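PDB 5HMB: Azi13 from Streptomyces sahachiroi, which probably hydrolyses an acyl thioester, perhaps a naphthoyl one, as a hotdog-fold thioesterase of azinomycin biosynthesis. Local coordinates for residues V15-L20 and S35-L40; I25-A30 and A64-G69; H44-G49 and P86-D91; G50-V55 and T81-P86; S96-V101 and Q108-E113. All coordinates share one frame; numbering follows the deposited sequence. Where two conformers were deposited one is given.

Contact 1: residues V15-L20 and S35-L40; sequences VEHLGL and SVRADL
R37 and H17 carry most of this contact, and L40 packs behind them. The R37 guanidinium grips the backbone carbonyl of H17 end-on. R37 NH2 donates to H17 O over 2.9 Å. NH1 of R37 donates to the same H17 O over 3.1 Å. The oxygen lies in the guanidinium plane. The NH2 bond is the straighter of the two, at 154°, and comes in almost on the line of the H17 C=O bond.

D39 fixes the rotation of this group. R37 NE bonds D39 OD1 and R37 NH2 bonds D39 OD2, a side-on salt bridge. L40 CD1 sits 3.8 Å above the guanidinium plane of R37, over its centre.

The H17 CG is anti to the backbone N (chi1 172°), which swings the imidazole towards the R37-D39 pair. R37 NH2 lies over one face of this ring, near its rim. The ring and guanidinium planes stand 81° apart. L40 CD2 reaches H17 NE2 at 3.9 Å. The H17 ring also stacks on H17 of the second subunit.

Helix 13-18 ends here in a Schellman motif at G19. A CB on G19 would run into R37 NH1. Water 1 adds a bridge by donating to both L18 O and S35 O.

The chemistry is that of a helix C-terminus met by a positive group. The R37 charge would be expected to suit the negative end of the helix dipole. D39 would partly offset that charge, and its two bonds fix how the guanidinium is turned.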
# COMPACT_ATOMS: atom_id res chain seq x y z
N VAL A 15 17.63 14.84 4.30
CA VAL A 15 16.86 15.26 5.46
C VAL A 15 17.10 16.74 5.77
O VAL A 15 16.16 17.48 6.11
CB VAL A 15 17.18 14.37 6.66
CG1 VAL A 15 16.51 14.91 7.90
CG2 VAL A 15 16.72 12.96 6.38
N GLU A 16 18.35 17.20 5.64
CA GLU A 16 18.63 18.63 5.80
C GLU A 16 17.84 19.45 4.78
O GLU A 16 17.25 20.48 5.13
CB GLU A 16 20.13 18.91 5.66
N HIS A 17 17.83 19.03 3.52
CA HIS A 17 17.12 19.79 2.50
C HIS A 17 15.63 19.86 2.79
O HIS A 17 14.98 20.87 2.51
CB HIS A 17 17.36 19.19 1.12
CG HIS A 17 16.52 19.80 0.05
ND1 HIS A 17 16.80 21.03 -0.51
CD2 HIS A 17 15.39 19.36 -0.56
CE1 HIS A 17 15.89 21.31 -1.43
NE2 HIS A 17 15.02 20.31 -1.47
N LEU A 18 15.06 18.78 3.34
CA LEU A 18 13.65 18.79 3.70
C LEU A 18 13.34 19.80 4.80
O LEU A 18 12.18 20.17 4.97
CB LEU A 18 13.21 17.39 4.15
CG LEU A 18 13.23 16.29 3.08
CD1 LEU A 18 12.85 14.94 3.70
CD2 LEU A 18 12.31 16.64 1.89
N GLY A 19 14.34 20.25 5.55
CA GLY A 19 14.09 21.18 6.62
C GLY A 19 13.55 20.56 7.89
O GLY A 19 13.04 21.28 8.75
N LEU A 20 13.65 19.25 8.03
CA LEU A 20 13.15 18.59 9.23
C LEU A 20 13.97 18.98 10.45
O LEU A 20 15.20 19.01 10.40
CB LEU A 20 13.20 17.07 9.07
CG LEU A 20 12.19 16.41 8.15
CD1 LEU A 20 12.45 14.92 8.16
CD2 LEU A 20 10.79 16.71 8.66
N SER A 35 8.19 22.80 7.57
CA SER A 35 7.27 23.75 6.97
C SER A 35 7.27 23.60 5.46
O SER A 35 8.29 23.23 4.86
CB SER A 35 7.64 25.19 7.33
OG SER A 35 6.86 26.08 6.56
N VAL A 36 6.12 23.88 4.85
CA VAL A 36 6.05 23.98 3.40
C VAL A 36 6.86 25.18 2.93
O VAL A 36 6.83 26.25 3.56
CB VAL A 36 4.58 24.08 2.94
CG1 VAL A 36 4.48 23.87 1.45
CG2 VAL A 36 3.71 23.08 3.69
N ARG A 37 7.59 25.02 1.84
CA ARG A 37 8.44 26.08 1.31
C ARG A 37 8.21 26.20 -0.18
O ARG A 37 7.71 25.28 -0.83
CB ARG A 37 9.94 25.83 1.57
CG ARG A 37 10.35 25.77 3.02
CD ARG A 37 11.88 25.72 3.15
NE ARG A 37 12.51 24.93 2.09
CZ ARG A 37 13.15 23.78 2.28
NH1 ARG A 37 13.26 23.27 3.50
NH2 ARG A 37 13.69 23.13 1.25
N ALA A 38 8.62 27.35 -0.72
CA ALA A 38 8.41 27.62 -2.14
C ALA A 38 9.08 26.56 -3.02
O ALA A 38 8.49 26.11 -4.01
CB ALA A 38 8.93 29.01 -2.49
N ASP A 39 10.30 26.14 -2.67
CA ASP A 39 11.02 25.16 -3.48
C ASP A 39 10.52 23.73 -3.30
O ASP A 39 10.94 22.85 -4.05
CB ASP A 39 12.52 25.21 -3.16
CG ASP A 39 12.81 25.06 -1.68
OD1 ASP A 39 11.93 25.43 -0.86
OD2 ASP A 39 13.91 24.59 -1.33
N LEU A 40 9.62 23.49 -2.35
CA LEU A 40 9.07 22.16 -2.13
C LEU A 40 7.71 21.97 -2.79
O LEU A 40 7.09 20.92 -2.61
CB LEU A 40 8.96 21.88 -0.63
CG LEU A 40 10.25 22.00 0.17
CD1 LEU A 40 10.04 21.67 1.64
CD2 LEU A 40 11.32 21.09 -0.44
O HOH W 1 10.86 22.37 5.70

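Contact 2: residues I25-A30 and A64-G69; sequences IDPDRA and ADRWLG
The R66 chain lies along I25-P27 and bends at chi2 (62°), which turns the guanidinium over the proline ring. W67 chi1 of 179° directs the indole beside P27, where its CD1 edge meets P27 O.

P27 CG sits over one face of the R66 guanidinium, offset towards its rim. The distance from P27 CG to R66 NH1 is 3.5 Å. The two side chains lie alongside and point the same way. The aliphatic part of R66 is used too. Its CG is 3.4 Å from I25 O, and its CB is 3.7 Å from I25 CG2. The I25 and R66 side chains meet at a slant.

P27 is in a type I beta turn, D26 to R29. The turn joins strands 21-26 and 29-35, so the contact sets a beta hairpin against the C-terminal end of helix 49-68, the central helix of the hotdog fold.

P27 O faces the edge of the W67 ring, with W67 CD1 at 3.2 Å. P27 CB also packs on W67 CD1 at 4.0 Å. P27 O accepts a weak hydrogen bond from R103. D26 N donates to R29 O and closes the base of the turn, while the D26 carboxylate pairs with R24. The W67 side chain lies about 5 Å from a bound sulfate, probably from the crystallisation liquor.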
# COMPACT_ATOMS: atom_id res chain seq x y z
N ILE A 25 13.70 11.64 19.31
CA ILE A 25 14.03 10.40 18.62
C ILE A 25 14.26 9.32 19.67
O ILE A 25 15.39 9.09 20.10
CB ILE A 25 15.26 10.51 17.70
CG1 ILE A 25 15.13 11.67 16.73
CG2 ILE A 25 15.47 9.19 16.94
CD1 ILE A 25 16.25 11.74 15.73
N ASP A 26 13.19 8.67 20.08
CA ASP A 26 13.26 7.60 21.07
C ASP A 26 13.09 6.25 20.39
O ASP A 26 12.67 6.18 19.23
CB ASP A 26 12.19 7.81 22.13
CG ASP A 26 12.28 9.18 22.78
OD1 ASP A 26 13.35 9.82 22.65
OD2 ASP A 26 11.29 9.61 23.42
N PRO A 27 13.43 5.16 21.07
CA PRO A 27 13.18 3.82 20.49
C PRO A 27 11.70 3.54 20.24
O PRO A 27 11.37 2.51 19.62
CB PRO A 27 13.75 2.87 21.55
CG PRO A 27 14.69 3.69 22.35
CD PRO A 27 14.12 5.07 22.37
N ASP A 28 10.79 4.40 20.69
CA ASP A 28 9.37 4.14 20.56
C ASP A 28 8.59 5.29 19.93
O ASP A 28 7.36 5.20 19.84
CB ASP A 28 8.79 3.80 21.93
CG ASP A 28 8.91 4.95 22.91
OD1 ASP A 28 9.69 5.89 22.63
OD2 ASP A 28 8.23 4.92 23.96
N ARG A 29 9.27 6.34 19.47
CA ARG A 29 8.61 7.53 18.94
C ARG A 29 9.67 8.49 18.43
O ARG A 29 10.70 8.67 19.07
CB ARG A 29 7.75 8.20 20.02
CG ARG A 29 7.18 9.57 19.62
CD ARG A 29 6.04 9.97 20.56
NE ARG A 29 6.36 9.64 21.95
CZ ARG A 29 6.88 10.49 22.83
NH1 ARG A 29 7.14 10.10 24.07
NH2 ARG A 29 7.13 11.74 22.47
N ALA A 30 9.40 9.11 17.29
CA ALA A 30 10.21 10.20 16.77
C ALA A 30 9.27 11.31 16.31
O ALA A 30 8.20 11.02 15.77
CB ALA A 30 11.11 9.74 15.62
N ALA A 64 13.21 3.89 13.75
CA ALA A 64 13.61 2.50 13.59
C ALA A 64 15.08 2.30 13.92
O ALA A 64 15.45 1.32 14.58
CB ALA A 64 13.35 2.03 12.15
N ASP A 65 15.93 3.21 13.44
CA ASP A 65 17.36 3.18 13.73
C ASP A 65 17.60 3.25 15.23
O ASP A 65 18.35 2.45 15.80
CB ASP A 65 18.03 4.34 13.01
CG ASP A 65 19.43 4.01 12.57
OD1 ASP A 65 19.65 2.89 12.05
OD2 ASP A 65 20.31 4.88 12.75
N ARG A 66 16.95 4.21 15.89
CA ARG A 66 17.10 4.39 17.34
C ARG A 66 16.59 3.18 18.11
O ARG A 66 17.12 2.87 19.19
CB ARG A 66 16.39 5.67 17.77
CG ARG A 66 16.47 5.99 19.27
CD ARG A 66 17.91 6.21 19.75
NE ARG A 66 17.95 6.47 21.19
CZ ARG A 66 18.03 5.53 22.13
NH1 ARG A 66 18.09 4.25 21.79
NH2 ARG A 66 18.06 5.87 23.41
N TRP A 67 15.59 2.47 17.59
CA TRP A 67 15.13 1.26 18.27
C TRP A 67 16.08 0.08 18.07
O TRP A 67 16.25 -0.75 18.97
CB TRP A 67 13.73 0.88 17.80
CG TRP A 67 13.21 -0.39 18.46
CD1 TRP A 67 12.57 -0.48 19.67
CD2 TRP A 67 13.33 -1.73 17.97
NE1 TRP A 67 12.27 -1.80 19.94
CE2 TRP A 67 12.73 -2.58 18.92
CE3 TRP A 67 13.88 -2.29 16.81
CZ2 TRP A 67 12.65 -3.96 18.74
CZ3 TRP A 67 13.80 -3.65 16.64
CH2 TRP A 67 13.21 -4.48 17.61
N LEU A 68 16.67 -0.05 16.88
CA LEU A 68 17.59 -1.15 16.65
C LEU A 68 18.92 -0.90 17.37
O LEU A 68 19.55 -1.86 17.84
CB LEU A 68 17.81 -1.36 15.15
CG LEU A 68 18.43 -2.69 14.71
CD1 LEU A 68 17.57 -3.88 15.15
CD2 LEU A 68 18.65 -2.72 13.20
N GLY A 69 19.33 0.36 17.49
CA GLY A 69 20.53 0.68 18.24
C GLY A 69 21.76 0.01 17.64
O GLY A 69 21.85 -0.23 16.43

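Contact 3: residues H44-G49 and P86-D91; sequences HGILHG and PATVAD
The flat group that meets the other segment here is the A87 carbonyl, and L47 N comes to its end. L47 N donates to A87 O over 2.8 Å, with an N-H...O angle of 161°. The C=O...N angle of 166° makes the approach almost head-on. I46 CA lies beside the same oxygen and adds a CA-H...O contact to A87 O at 3.4 Å. The D91 carboxylate is the second flat group. T88 N meets its OD1 from above the plane, which ties down the chain just beyond A87.

I46 CG2 touches T88 CG2 at 3.9 Å and P86 CB at 4.0 Å, and lies across the two. T88 CG2 also reaches G45 O at 3.6 Å. On the buried side L47 CB meets A87 CB, and V36 and L40 pack there too.

The contact joins the loop before helix 49-68 to the loop after strand 72-83. H48 N-caps that helix, and its ND1 bonds G50 N. Its NE2 bonds S58 OG of the second subunit. H48-G49-G50 at a helix start fits the HGG motif of PaaI-type hotdog thioesterases, where this region generally lies near the active site.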
# COMPACT_ATOMS: atom_id res chain seq x y z
N HIS A 44 1.02 23.82 -8.90
CA HIS A 44 -0.17 24.60 -8.55
C HIS A 44 -0.13 25.13 -7.11
O HIS A 44 -1.18 25.30 -6.48
CB HIS A 44 -1.43 23.78 -8.78
N GLY A 45 1.07 25.40 -6.59
CA GLY A 45 1.22 26.06 -5.31
C GLY A 45 1.00 25.23 -4.06
O GLY A 45 0.94 25.80 -2.96
N ILE A 46 0.90 23.90 -4.16
CA ILE A 46 0.79 23.06 -2.98
C ILE A 46 2.02 22.16 -2.88
O ILE A 46 2.79 21.98 -3.83
CB ILE A 46 -0.50 22.22 -2.98
CG1 ILE A 46 -0.49 21.23 -4.13
CG2 ILE A 46 -1.71 23.12 -3.06
CD1 ILE A 46 -1.77 20.46 -4.26
N LEU A 47 2.21 21.60 -1.69
CA LEU A 47 3.36 20.74 -1.44
C LEU A 47 3.38 19.56 -2.42
O LEU A 47 2.38 18.87 -2.59
CB LEU A 47 3.32 20.23 -0.01
CG LEU A 47 4.56 19.48 0.46
CD1 LEU A 47 5.80 20.37 0.38
CD2 LEU A 47 4.35 18.96 1.86
N HIS A 48 4.52 19.38 -3.08
CA HIS A 48 4.79 18.16 -3.84
C HIS A 48 4.54 16.95 -2.96
O HIS A 48 4.94 16.92 -1.79
CB HIS A 48 6.23 18.19 -4.34
CG HIS A 48 6.54 17.19 -5.41
ND1 HIS A 48 6.63 15.83 -5.15
CD2 HIS A 48 6.81 17.35 -6.72
CE1 HIS A 48 6.94 15.20 -6.27
NE2 HIS A 48 7.05 16.10 -7.24
N GLY A 49 3.84 15.95 -3.51
CA GLY A 49 3.50 14.78 -2.72
C GLY A 49 4.71 13.98 -2.29
O GLY A 49 4.71 13.40 -1.20
N PRO A 86 -4.44 19.40 1.02
CA PRO A 86 -3.35 20.17 0.41
C PRO A 86 -2.65 21.00 1.48
O PRO A 86 -3.31 21.64 2.31
CB PRO A 86 -4.05 21.06 -0.62
CG PRO A 86 -5.50 20.62 -0.63
CD PRO A 86 -5.76 19.96 0.67
N ALA A 87 -1.32 20.96 1.47
CA ALA A 87 -0.51 21.79 2.35
C ALA A 87 0.15 22.88 1.52
O ALA A 87 0.66 22.62 0.43
CB ALA A 87 0.55 20.96 3.08
N THR A 88 0.10 24.12 2.01
CA THR A 88 0.72 25.26 1.35
C THR A 88 1.63 25.98 2.33
O THR A 88 1.68 25.67 3.52
CB THR A 88 -0.31 26.26 0.83
OG1 THR A 88 -1.01 26.81 1.95
CG2 THR A 88 -1.29 25.59 -0.09
N VAL A 89 2.31 27.01 1.81
CA VAL A 89 3.12 27.86 2.66
C VAL A 89 2.26 28.51 3.74
O VAL A 89 2.71 28.70 4.88
CB VAL A 89 3.85 28.91 1.80
CG1 VAL A 89 4.82 28.22 0.87
CG2 VAL A 89 2.85 29.70 1.00
N ALA A 90 1.01 28.83 3.41
CA ALA A 90 0.13 29.49 4.36
C ALA A 90 -0.18 28.60 5.55
O ALA A 90 -0.63 29.11 6.59
CB ALA A 90 -1.18 29.91 3.67
N ASP A 91 0.05 27.30 5.45
CA ASP A 91 -0.44 26.40 6.49
C ASP A 91 0.48 26.34 7.70
O ASP A 91 0.10 25.73 8.71
CB ASP A 91 -0.70 25.02 5.90
CG ASP A 91 -1.89 25.03 4.96
OD1 ASP A 91 -1.70 25.38 3.77
OD2 ASP A 91 -3.02 24.76 5.42

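Contact 4: residues G50-V55 and T81-P86; sequences GVHCAV and TDFFAP
F83 lays the rim of its ring against H52 and C53, on segment 50-55 of helix 49-68. This is the hotdog packing, in which a curved antiparallel sheet wraps a central helix. The axes of helix 50-55 and strand 81-83 approach to 8.6 Å, at 138° between their directions.

F83 CE1 is 3.7 Å from H52 CB. The two rings meet rim to rim, and neither covers the other's face. Their centroids are 6.0 Å apart and their planes 27° apart.

C53 SG lies at the edge of the F83 ring, in its plane, 3.8 Å from F83 CZ. This is a sulfur-aromatic contact made to the ring edge. F83 chi1, at -34° and off a staggered value, brings the CD1-CE1-CZ rim to H52 CB and C53 SG. The T81 carbonyl O lies over one face of the F83 ring, towards its rim.

T81 packs against C53, with T81 CB 3.9 Å from C53 SG. T81 OG1 is hydrogen-bonded to N79 OD1, and N79 ND2 to C53 O. T81 and D82 pair with a strand of the second subunit, so the sheet runs on across the interface; C53 also packs on C53 of that subunit.

Putting an alanine at F83 would probably open a gap beside H52 CB and leave C53 SG without its aromatic neighbour.

H52 NE2 reaches on to A85 through water 2. That water lies in the plane of the imidazole, hydrogen-bonded to H52 NE2 at 2.8 Å, and donates to A85 O at 2.9 Å.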
# COMPACT_ATOMS: atom_id res chain seq x y z
N GLY A 50 5.75 13.93 -3.12
CA GLY A 50 6.97 13.24 -2.74
C GLY A 50 7.58 13.78 -1.46
O GLY A 50 8.20 13.03 -0.71
N VAL A 51 7.39 15.07 -1.18
CA VAL A 51 7.92 15.61 0.07
C VAL A 51 7.26 14.94 1.26
O VAL A 51 7.93 14.58 2.24
CB VAL A 51 7.75 17.14 0.11
CG1 VAL A 51 8.33 17.67 1.43
CG2 VAL A 51 8.45 17.79 -1.08
N HIS A 52 5.94 14.74 1.21
CA HIS A 52 5.25 14.01 2.27
C HIS A 52 5.85 12.61 2.45
O HIS A 52 6.09 12.18 3.58
CB HIS A 52 3.75 13.90 1.97
CG HIS A 52 2.97 15.10 2.39
ND1 HIS A 52 3.12 15.68 3.63
CD2 HIS A 52 2.04 15.84 1.74
CE1 HIS A 52 2.32 16.73 3.72
NE2 HIS A 52 1.65 16.84 2.59
N CYS A 53 6.06 11.89 1.35
CA CYS A 53 6.65 10.55 1.44
C CYS A 53 8.04 10.59 2.04
O CYS A 53 8.40 9.74 2.86
CB CYS A 53 6.72 9.91 0.07
SG CYS A 53 5.12 9.85 -0.84
N ALA A 54 8.86 11.55 1.59
CA ALA A 54 10.23 11.66 2.08
C ALA A 54 10.28 11.95 3.57
O ALA A 54 11.14 11.43 4.29
CB ALA A 54 10.97 12.74 1.29
N VAL A 55 9.38 12.82 4.06
CA VAL A 55 9.33 13.12 5.49
C VAL A 55 8.88 11.90 6.28
O VAL A 55 9.38 11.63 7.38
CB VAL A 55 8.38 14.30 5.74
CG1 VAL A 55 8.02 14.38 7.23
CG2 VAL A 55 9.02 15.59 5.25
N THR A 81 2.17 6.22 1.54
CA THR A 81 1.74 7.48 2.13
C THR A 81 0.47 7.95 1.45
O THR A 81 0.38 7.96 0.21
CB THR A 81 2.85 8.54 2.02
OG1 THR A 81 4.00 8.13 2.80
CG2 THR A 81 2.38 9.91 2.53
N ASP A 82 -0.54 8.29 2.26
CA ASP A 82 -1.76 8.96 1.80
C ASP A 82 -1.64 10.46 2.04
O ASP A 82 -1.14 10.89 3.08
CB ASP A 82 -3.00 8.45 2.55
CG ASP A 82 -3.35 7.02 2.20
OD1 ASP A 82 -3.27 6.66 1.01
OD2 ASP A 82 -3.71 6.25 3.12
N PHE A 83 -2.11 11.25 1.08
CA PHE A 83 -2.17 12.70 1.22
C PHE A 83 -3.63 13.07 1.39
O PHE A 83 -4.44 12.83 0.49
CB PHE A 83 -1.56 13.41 0.00
CG PHE A 83 -0.42 12.67 -0.61
CD1 PHE A 83 0.78 12.52 0.07
CD2 PHE A 83 -0.53 12.15 -1.90
CE1 PHE A 83 1.85 11.83 -0.49
CE2 PHE A 83 0.55 11.47 -2.48
CZ PHE A 83 1.74 11.30 -1.77
N PHE A 84 -3.98 13.63 2.56
CA PHE A 84 -5.38 13.89 2.91
C PHE A 84 -5.83 15.32 2.71
O PHE A 84 -7.03 15.56 2.57
CB PHE A 84 -5.65 13.52 4.38
CG PHE A 84 -5.59 12.06 4.64
CD1 PHE A 84 -6.56 11.22 4.12
CD2 PHE A 84 -4.56 11.52 5.38
CE1 PHE A 84 -6.50 9.87 4.34
CE2 PHE A 84 -4.51 10.17 5.63
CZ PHE A 84 -5.48 9.34 5.09
N ALA A 85 -4.92 16.29 2.73
CA ALA A 85 -5.31 17.68 2.52
C ALA A 85 -4.16 18.39 1.84
O ALA A 85 -3.00 18.01 2.04
CB ALA A 85 -5.67 18.38 3.84
N PRO A 86 -4.44 19.40 1.02
CA PRO A 86 -3.35 20.17 0.41
C PRO A 86 -2.65 21.00 1.48
O PRO A 86 -3.31 21.64 2.31
CB PRO A 86 -4.05 21.06 -0.62
CG PRO A 86 -5.50 20.62 -0.63
CD PRO A 86 -5.76 19.96 0.67
O HOH W 2 -0.30 18.10 0.94

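Contact 5: residues S96-V101 and Q108-E113; sequences STALPV and QVWSVE
W110 packs its six-membered ring under P100. P100 CB stands over the ring face, 3.8 Å from the W110 ring centroid and 9° off the normal, a CH-pi contact. P100 CD touches W110 CZ3 at 3.6 Å. The A98 carbonyl O is at the ring edge, and A98 CB reaches W110 CE3 at 4.0 Å. V112 CG2 packs on A98 CB at 3.6 Å. V101 CB meets V109 CG1 at 4.0 Å, and V101 CG2 meets S111 CB at 3.9 Å.

W110 CG is anti to the carbonyl carbon (chi1 -70°), which lays the indole along L99-P100. Its N-H fixes its rotation: W110 NE1 donates to Q108 OE1 over 2.9 Å, in the ring plane. Q108 is itself held, as its NE2 bonds A64 O and N131 OD1. A leucine at W110 would probably uncover P100 CB and leave Q108 OE1 without its indole donor.

The backbones pair as well. L99 N donates to S111 O over 2.7 Å, and S111 N returns a bond to L99 O. T97 and E113 form a second hydrogen-bonded pair, and V101 N bonds V109 O. Water 3 is hydrogen-bonded to T97 OG1 and donates to E113 O.

A98, P100, W110 and V112 share one face; A98 and W110 pack there on helix 49-68. The other face bears T97, L99, S111 and E113. S111 OG bonds Q126, and R124 of the third subunit packs on S111 and V101. This pairing of strands 93-100 and 107-115 is part of the antiparallel sheet that wraps the helix in the hotdog fold.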
# COMPACT_ATOMS: atom_id res chain seq x y z
N SER A 96 5.40 15.88 12.29
CA SER A 96 5.35 14.48 11.86
C SER A 96 5.78 13.56 12.99
O SER A 96 6.89 13.68 13.51
CB SER A 96 6.21 14.26 10.63
OG SER A 96 5.75 15.08 9.58
N THR A 97 4.91 12.60 13.32
CA THR A 97 5.14 11.71 14.45
C THR A 97 5.10 10.27 13.97
O THR A 97 4.10 9.82 13.40
CB THR A 97 4.08 11.94 15.53
OG1 THR A 97 4.16 13.31 15.94
CG2 THR A 97 4.31 11.02 16.71
N ALA A 98 6.20 9.55 14.20
CA ALA A 98 6.31 8.14 13.85
C ALA A 98 6.02 7.29 15.08
O ALA A 98 6.66 7.46 16.13
CB ALA A 98 7.70 7.83 13.31
N LEU A 99 5.06 6.38 14.96
CA LEU A 99 4.75 5.47 16.05
C LEU A 99 4.93 4.03 15.60
O LEU A 99 4.66 3.69 14.44
CB LEU A 99 3.33 5.65 16.56
CG LEU A 99 3.09 7.02 17.20
CD1 LEU A 99 1.63 7.16 17.62
CD2 LEU A 99 4.05 7.19 18.37
N PRO A 100 5.36 3.15 16.51
CA PRO A 100 5.67 1.78 16.10
C PRO A 100 4.40 0.99 15.89
O PRO A 100 3.43 1.12 16.64
CB PRO A 100 6.48 1.23 17.28
CG PRO A 100 5.93 1.98 18.46
CD PRO A 100 5.55 3.35 17.96
N VAL A 101 4.40 0.19 14.83
CA VAL A 101 3.35 -0.80 14.60
C VAL A 101 3.85 -2.20 14.92
O VAL A 101 3.16 -2.95 15.61
CB VAL A 101 2.83 -0.72 13.15
CG1 VAL A 101 1.89 -1.88 12.89
CG2 VAL A 101 2.16 0.63 12.87
N GLN A 108 10.65 -4.10 10.75
CA GLN A 108 9.94 -3.08 11.51
C GLN A 108 8.91 -2.41 10.61
O GLN A 108 9.16 -2.20 9.41
CB GLN A 108 10.86 -2.00 12.07
CG GLN A 108 11.98 -2.48 12.98
CD GLN A 108 12.69 -1.33 13.65
OE1 GLN A 108 12.06 -0.47 14.27
NE2 GLN A 108 14.02 -1.28 13.50
N VAL A 109 7.75 -2.06 11.18
CA VAL A 109 6.77 -1.20 10.53
C VAL A 109 6.44 -0.04 11.47
O VAL A 109 6.15 -0.26 12.65
CB VAL A 109 5.49 -1.97 10.16
CG1 VAL A 109 4.46 -1.01 9.56
CG2 VAL A 109 5.80 -3.08 9.20
N TRP A 110 6.48 1.18 10.94
CA TRP A 110 6.15 2.38 11.68
C TRP A 110 5.04 3.14 10.94
O TRP A 110 4.93 3.05 9.72
CB TRP A 110 7.36 3.30 11.84
CG TRP A 110 8.36 2.73 12.78
CD1 TRP A 110 9.19 1.66 12.55
CD2 TRP A 110 8.62 3.17 14.12
NE1 TRP A 110 9.96 1.42 13.68
CE2 TRP A 110 9.62 2.33 14.65
CE3 TRP A 110 8.10 4.19 14.92
CZ2 TRP A 110 10.12 2.49 15.95
CZ3 TRP A 110 8.59 4.35 16.21
CH2 TRP A 110 9.59 3.50 16.71
N SER A 111 4.24 3.88 11.70
CA SER A 111 3.16 4.71 11.17
C SER A 111 3.48 6.17 11.48
O SER A 111 3.72 6.52 12.64
CB SER A 111 1.82 4.31 11.78
OG SER A 111 0.80 5.21 11.41
N VAL A 112 3.48 7.01 10.45
CA VAL A 112 3.87 8.41 10.59
C VAL A 112 2.67 9.26 10.21
O VAL A 112 2.17 9.16 9.08
CB VAL A 112 5.08 8.75 9.72
CG1 VAL A 112 5.50 10.18 9.94
CG2 VAL A 112 6.23 7.80 10.00
N GLU A 113 2.23 10.11 11.14
CA GLU A 113 1.18 11.09 10.85
C GLU A 113 1.78 12.49 10.79
O GLU A 113 2.58 12.87 11.65
CB GLU A 113 0.07 11.06 11.91
CG GLU A 113 -0.64 9.73 12.02
CD GLU A 113 -1.74 9.75 13.05
OE1 GLU A 113 -1.97 10.83 13.63
OE2 GLU A 113 -2.37 8.70 13.28
O HOH W 3 2.14 14.46 14.29

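Helix 49-68 ties the set together. Contact 4 uses its start and contact 2 its end, with centres 22 Å apart. Contact 3 leads into its first turn and shares P86 with contact 4, their centres 10 Å apart. L40 of contact 1 also joins contact 3, with L40 O 3.0 Å from H48 N. Contacts 2 and 5 are neighbours in the sheet, where A30 O lies 2.9 Å from A98 N. A bound sulfate lies about 4 Å from the P100 side chain; it is probably from the crystallisation liquor. Contacts 1, 3 and 4 touch the second subunit, so the HGG loop, the likely active-site region, sits at that interface.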